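Local coordinates for putative DNA protection protein (PDB 4CYB), which probably oxidises and stores iron as a twelve-subunit ferritin-like cage of the Dps family, a group of proteins that protect DNA, at residues 21-26 and 131-136; 76-81 and 137-142. All blocks are in the same frame, centred on the assembly; numbering follows the deposited sequence.

Interaction 1 (21-26 and 131-136)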
loop_
_atom_site.group_PDB
_atom_site.type_symbol
_atom_site.label_atom_id
_atom_site.label_comp_id
_atom_site.label_asym_id
_atom_site.label_seq_id
_atom_site.Cartn_x
_atom_site.Cartn_y
_atom_site.Cartn_z
ATOM N N ARG J 21 -39.768 -1.489 13.773
ATOM C CA ARG J 21 -39.102 -1.132 12.514
ATOM C C ARG J 21 -39.642 0.124 11.855
ATOM O O ARG J 21 -38.892 0.989 11.411
ATOM C CB ARG J 21 -39.149 -2.339 11.571
ATOM C CG ARG J 21 -38.411 -3.520 12.181
ATOM C CD ARG J 21 -38.299 -4.672 11.217
ATOM N NE ARG J 21 -39.550 -5.412 11.019
ATOM C CZ ARG J 21 -40.292 -5.411 9.931
ATOM N NH1 ARG J 21 -39.935 -4.706 8.861
ATOM N NH2 ARG J 21 -41.400 -6.166 9.874
ATOM N N LEU J 22 -40.964 0.274 11.833
ATOM C CA LEU J 22 -41.555 1.457 11.284
ATOM C C LEU J 22 -41.118 2.715 12.021
ATOM O O LEU J 22 -40.795 3.738 11.412
ATOM C CB LEU J 22 -43.078 1.326 11.427
ATOM C CG LEU J 22 -44.016 1.800 10.327
ATOM C CD1 LEU J 22 -45.169 2.595 10.955
ATOM C CD2 LEU J 22 -43.357 2.567 9.211
ATOM N N TYR J 23 -41.127 2.664 13.340
ATOM C CA TYR J 23 -40.719 3.818 14.139
ATOM C C TYR J 23 -39.219 4.151 13.907
ATOM O O TYR J 23 -38.836 5.320 13.724
ATOM C CB TYR J 23 -41.021 3.591 15.632
ATOM C CG TYR J 23 -40.639 4.790 16.461
ATOM C CD1 TYR J 23 -41.510 5.912 16.563
ATOM C CD2 TYR J 23 -39.442 4.823 17.150
ATOM C CE1 TYR J 23 -41.163 7.012 17.324
ATOM C CE2 TYR J 23 -39.072 5.947 17.904
ATOM C CZ TYR J 23 -39.958 7.037 17.990
ATOM O OH TYR J 23 -39.608 8.145 18.737
ATOM N N SER J 24 -38.372 3.133 13.900
ATOM C CA SER J 24 -36.911 3.399 13.719
ATOM C C SER J 24 -36.712 4.019 12.335
ATOM O O SER J 24 -35.929 4.993 12.207
ATOM C CB SER J 24 -36.094 2.111 13.884
ATOM O OG SER J 24 -35.949 1.757 15.234
ATOM N N CYS J 25 -37.409 3.502 11.317
ATOM C CA CYS J 25 -37.278 4.086 9.976
ATOM C C CYS J 25 -37.724 5.559 9.884
ATOM O O CYS J 25 -37.069 6.345 9.230
ATOM C CB CYS J 25 -37.970 3.292 8.880
ATOM S SG CYS J 25 -37.192 1.676 8.602
ATOM N N GLN J 26 -38.830 5.927 10.575
ATOM C CA GLN J 26 -39.207 7.350 10.627
ATOM C C GLN J 26 -38.136 8.174 11.309
ATOM O O GLN J 26 -37.805 9.243 10.779
ATOM C CB GLN J 26 -40.513 7.542 11.434
ATOM C CG GLN J 26 -41.702 6.890 10.790
ATOM C CD GLN J 26 -42.907 6.749 11.758
ATOM O OE1 GLN J 26 -43.951 6.236 11.362
ATOM N NE2 GLN J 26 -42.758 7.218 13.005
ATOM N N ALA J 131 -32.215 8.127 19.845
ATOM C CA ALA J 131 -31.475 7.055 20.551
ATOM C C ALA J 131 -32.242 6.480 21.745
ATOM O O ALA J 131 -32.401 5.249 21.863
ATOM C CB ALA J 131 -30.072 7.513 20.965
ATOM N N ALA J 132 -32.750 7.371 22.591
ATOM C CA ALA J 132 -33.540 6.922 23.761
ATOM C C ALA J 132 -34.801 6.154 23.321
ATOM O O ALA J 132 -35.111 5.091 23.871
ATOM C CB ALA J 132 -33.921 8.111 24.626
ATOM N N ARG J 133 -35.556 6.686 22.360
ATOM C CA ARG J 133 -36.837 6.079 21.963
ATOM C C ARG J 133 -36.676 4.784 21.214
ATOM O O ARG J 133 -37.395 3.837 21.473
ATOM C CB ARG J 133 -37.679 7.025 21.117
ATOM C CG ARG J 133 -38.028 8.358 21.737
ATOM C CD ARG J 133 -39.168 8.185 22.737
ATOM N NE ARG J 133 -38.653 7.850 24.071
ATOM C CZ ARG J 133 -37.953 8.683 24.856
ATOM N NH1 ARG J 133 -37.662 9.911 24.454
ATOM N NH2 ARG J 133 -37.529 8.286 26.052
ATOM N N THR J 134 -35.721 4.715 20.276
ATOM C CA THR J 134 -35.470 3.422 19.583
ATOM C C THR J 134 -34.962 2.368 20.562
ATOM O O THR J 134 -35.314 1.209 20.447
ATOM C CB THR J 134 -34.500 3.569 18.364
ATOM O OG1 THR J 134 -33.255 4.083 18.826
ATOM C CG2 THR J 134 -35.085 4.516 17.374
ATOM N N GLN J 135 -34.162 2.767 21.544
ATOM C CA GLN J 135 -33.734 1.814 22.563
ATOM C C GLN J 135 -34.943 1.269 23.373
ATOM O O GLN J 135 -35.055 0.064 23.631
ATOM C CB GLN J 135 -32.720 2.451 23.510
ATOM C CG GLN J 135 -32.139 1.512 24.579
ATOM C CD GLN J 135 -31.407 0.331 23.933
ATOM O OE1 GLN J 135 -30.367 0.513 23.287
ATOM N NE2 GLN J 135 -31.992 -0.869 24.033
ATOM N N GLU J 136 -35.856 2.155 23.756
ATOM C CA GLU J 136 -37.061 1.711 24.481
ATOM C C GLU J 136 -37.881 0.707 23.694
ATOM O O GLU J 136 -38.473 -0.186 24.289
ATOM C CB GLU J 136 -37.991 2.887 24.754
ATOM C CG GLU J 136 -37.657 3.683 25.971
ATOM C CD GLU J 136 -38.317 5.059 25.884
ATOM O OE1 GLU J 136 -39.415 5.178 25.272
ATOM O OE2 GLU J 136 -37.710 6.032 26.399
#
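Two antiparallel helices of the ferritin-like bundle, 18-48 and 109-136, meet where Y23 and S24 touch R133 and T134 near the end of the second helix. The segment axes run at 167° to each other and come within 10.1 Å, and S24 lies level with T134. Y23 does most of the covering: with CG anti to its backbone N (chi1 -178°) the ring extends across the gap, and its OH lies 3.3 Å from R133 CB and close to CG. Y23 CE2 is 3.7 Å from the same R133 CB, which meets the ring obliquely, while the hydroxyl is hydrogen-bonded to R27. R133 bends at chi2 and chi3, so that only the root of its chain serves the contact; its NE reaches one turn on, toward the C-terminal end, to E136 OE1 in a nearly straight bond (3.0 Å, 172°). An alanine at R133 would keep CB but would probably leave the Y23 hydroxyl less covered and E136 without its charged mate. Deeper in, T134 CG2 packs against S24 OG at 3.6 Å, a methyl facing a hydroxyl already engaged by D139. Such antiparallel pairing of long helices is characteristic of the ferritin-like four-helix bundle.

Interaction 2 (76-81 and 137-142). With FE (Fe (III) ion), chain B.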
loop_
_atom_site.group_PDB
_atom_site.type_symbol
_atom_site.label_atom_id
_atom_site.label_comp_id
_atom_site.label_asym_id
_atom_site.label_seq_id
_atom_site.Cartn_x
_atom_site.Cartn_y
_atom_site.Cartn_z
ATOM N N ALA J 76 -28.923 5.155 5.647
ATOM C CA ALA J 76 -29.828 4.699 4.614
ATOM C C ALA J 76 -29.862 3.184 4.587
ATOM O O ALA J 76 -30.928 2.602 4.484
ATOM C CB ALA J 76 -29.417 5.216 3.261
ATOM N N GLU J 77 -28.685 2.540 4.610
ATOM C CA GLU J 77 -28.656 1.088 4.640
ATOM C C GLU J 77 -29.357 0.503 5.887
ATOM O O GLU J 77 -29.983 -0.546 5.789
ATOM C CB GLU J 77 -27.191 0.575 4.529
ATOM C CG GLU J 77 -26.769 0.702 3.023
ATOM C CD GLU J 77 -25.371 0.112 2.741
ATOM O OE1 GLU J 77 -24.821 -0.617 3.619
ATOM O OE2 GLU J 77 -24.886 0.322 1.597
ATOM N N ARG J 78 -29.274 1.220 7.004
ATOM C CA ARG J 78 -30.026 0.759 8.196
ATOM C C ARG J 78 -31.553 0.791 7.958
ATOM O O ARG J 78 -32.275 -0.166 8.331
ATOM C CB ARG J 78 -29.677 1.643 9.378
ATOM C CG ARG J 78 -30.391 1.240 10.677
ATOM C CD ARG J 78 -29.735 0.000 11.245
ATOM N NE ARG J 78 -30.447 -0.600 12.403
ATOM C CZ ARG J 78 -30.159 -1.818 12.852
ATOM N NH1 ARG J 78 -29.157 -2.530 12.268
ATOM N NH2 ARG J 78 -30.853 -2.349 13.876
ATOM N N VAL J 79 -32.053 1.881 7.362
ATOM C CA VAL J 79 -33.451 1.924 6.947
ATOM C C VAL J 79 -33.820 0.749 6.079
ATOM O O VAL J 79 -34.862 0.105 6.314
ATOM C CB VAL J 79 -33.782 3.241 6.235
ATOM C CG1 VAL J 79 -35.205 3.213 5.676
ATOM C CG2 VAL J 79 -33.574 4.432 7.177
ATOM N N GLN J 80 -32.994 0.455 5.052
ATOM C CA GLN J 80 -33.314 -0.686 4.193
ATOM C C GLN J 80 -33.276 -2.037 4.950
ATOM O O GLN J 80 -34.112 -2.923 4.716
ATOM C CB GLN J 80 -32.327 -0.732 2.984
ATOM C CG GLN J 80 -32.378 0.557 2.154
ATOM C CD GLN J 80 -33.781 0.857 1.643
ATOM O OE1 GLN J 80 -34.246 1.952 1.821
ATOM N NE2 GLN J 80 -34.472 -0.129 1.083
ATOM N N THR J 81 -32.297 -2.173 5.848
ATOM C CA THR J 81 -32.143 -3.357 6.651
ATOM C C THR J 81 -33.408 -3.592 7.519
ATOM O O THR J 81 -33.753 -4.749 7.817
ATOM C CB THR J 81 -30.919 -3.195 7.581
ATOM O OG1 THR J 81 -29.712 -3.156 6.764
ATOM C CG2 THR J 81 -30.847 -4.382 8.594
ATOM N N TYR J 137 -37.976 0.884 22.372
ATOM C CA TYR J 137 -38.682 -0.073 21.521
ATOM C C TYR J 137 -37.910 -1.361 21.257
ATOM O O TYR J 137 -38.440 -2.224 20.590
ATOM C CB TYR J 137 -38.955 0.506 20.143
ATOM C CG TYR J 137 -40.264 1.170 19.835
ATOM C CD1 TYR J 137 -41.423 0.403 19.476
ATOM C CD2 TYR J 137 -40.350 2.572 19.798
ATOM C CE1 TYR J 137 -42.641 1.018 19.141
ATOM C CE2 TYR J 137 -41.556 3.202 19.458
ATOM C CZ TYR J 137 -42.691 2.429 19.140
ATOM O OH TYR J 137 -43.857 3.096 18.829
ATOM N N GLY J 138 -36.662 -1.486 21.700
ATOM C CA GLY J 138 -35.953 -2.759 21.544
ATOM C C GLY J 138 -35.026 -2.794 20.314
ATOM O O GLY J 138 -34.416 -3.844 20.041
ATOM N N ASP J 139 -34.882 -1.658 19.612
ATOM C CA ASP J 139 -34.000 -1.622 18.396
ATOM C C ASP J 139 -32.562 -1.283 18.813
ATOM O O ASP J 139 -32.107 -0.135 18.655
ATOM C CB ASP J 139 -34.542 -0.676 17.362
ATOM C CG ASP J 139 -33.836 -0.855 15.978
ATOM O OD1 ASP J 139 -32.820 -1.591 15.958
ATOM O OD2 ASP J 139 -34.285 -0.250 14.998
ATOM N N ASP J 140 -31.901 -2.258 19.451
ATOM C CA ASP J 140 -30.553 -2.073 19.981
ATOM C C ASP J 140 -29.582 -1.602 18.899
ATOM O O ASP J 140 -28.712 -0.751 19.191
ATOM C CB ASP J 140 -30.017 -3.396 20.546
ATOM C CG ASP J 140 -30.852 -3.907 21.719
ATOM O OD1 ASP J 140 -31.068 -3.099 22.625
ATOM O OD2 ASP J 140 -31.316 -5.075 21.707
ATOM N N GLY J 141 -29.717 -2.183 17.697
ATOM C CA GLY J 141 -28.759 -1.909 16.593
ATOM C C GLY J 141 -28.901 -0.468 16.124
ATOM O O GLY J 141 -27.918 0.216 15.880
ATOM N N THR J 142 -30.136 0.030 16.033
ATOM C CA THR J 142 -30.371 1.402 15.639
ATOM C C THR J 142 -29.852 2.362 16.702
ATOM O O THR J 142 -29.253 3.401 16.387
ATOM C CB THR J 142 -31.861 1.664 15.286
ATOM O OG1 THR J 142 -32.177 0.913 14.119
ATOM C CG2 THR J 142 -32.136 3.184 15.032
HETATM FE FE FE B . -23.174 1.452 0.666
HETATM O O HOH W 1 -21.607 2.923 -0.340
HETATM O O HOH W 2 -22.019 -0.303 -0.330
HETATM O O HOH W 3 -21.555 0.632 2.206
#
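R78 reaches from helix 54-81 edge-on into the start of helix 140-164, where D139 and T142 receive its guanidinium. CG anti to the backbone N (chi1 -179°) and a bend at chi2 aim the chain at T142, and the two contacts then lie close to the guanidinium plane: NE donates to T142 OG1 at 2.9 Å and 164°, and NH2 to D139 OD1 at 3.0 Å. The second is a salt bridge on the syn lone pair of OD1, with the carboxylate turned 35° from the guanidinium. Over one face of the guanidinium lies G141, its CA 3.5 Å from R78 NH2; any CB there would collide with that nitrogen.

D139 is the N-cap of the helix. Its OD1 also accepts from T142 N (3.1 Å), met from well above the carboxylate plane, and its OD2 takes the T142 hydroxyl at 2.6 Å. T142 OG1 thus accepts from R78 and donates to D139, which fixes its rotation and closes a small buried network. The preceding turn ends helix 109-136 in a Schellman motif at G138, whose positive phi suits a residue without a side chain.

One residue before R78, E77 binds the iron(III) ion through OE2 at 2.2 Å, with three waters, D73, and H46 of a third subunit. R78 itself carries a second salt bridge, from NH1 to E155 of a second subunit, while L28 of helix 18-48 packs against its chain, placing the contact between three helices of one subunit and a neighbour.

In the fold
Both interactions lie at the same end of the bundle, with centres about 8 Å apart: interaction 1 pairs helix 18-48 with the end of 109-136, and interaction 2 pairs helix 54-81 with the tight turn and start of the next helix, 140-164. Interaction 1 is partly buried and mostly nonpolar, and no other subunit touches it. Interaction 2 is fully buried and held by charge and hydrogen bonds, at an interface with two other subunits and next to an iron ligand. They join directly: S24 OG is 2.6 Å from D139 OD2, a probable hydrogen bond, so the cap also ties back to helix 18-48. The Y23-Y137 ring stack and a probable Q135 NE2 to D140 OD1 hydrogen bond add further links.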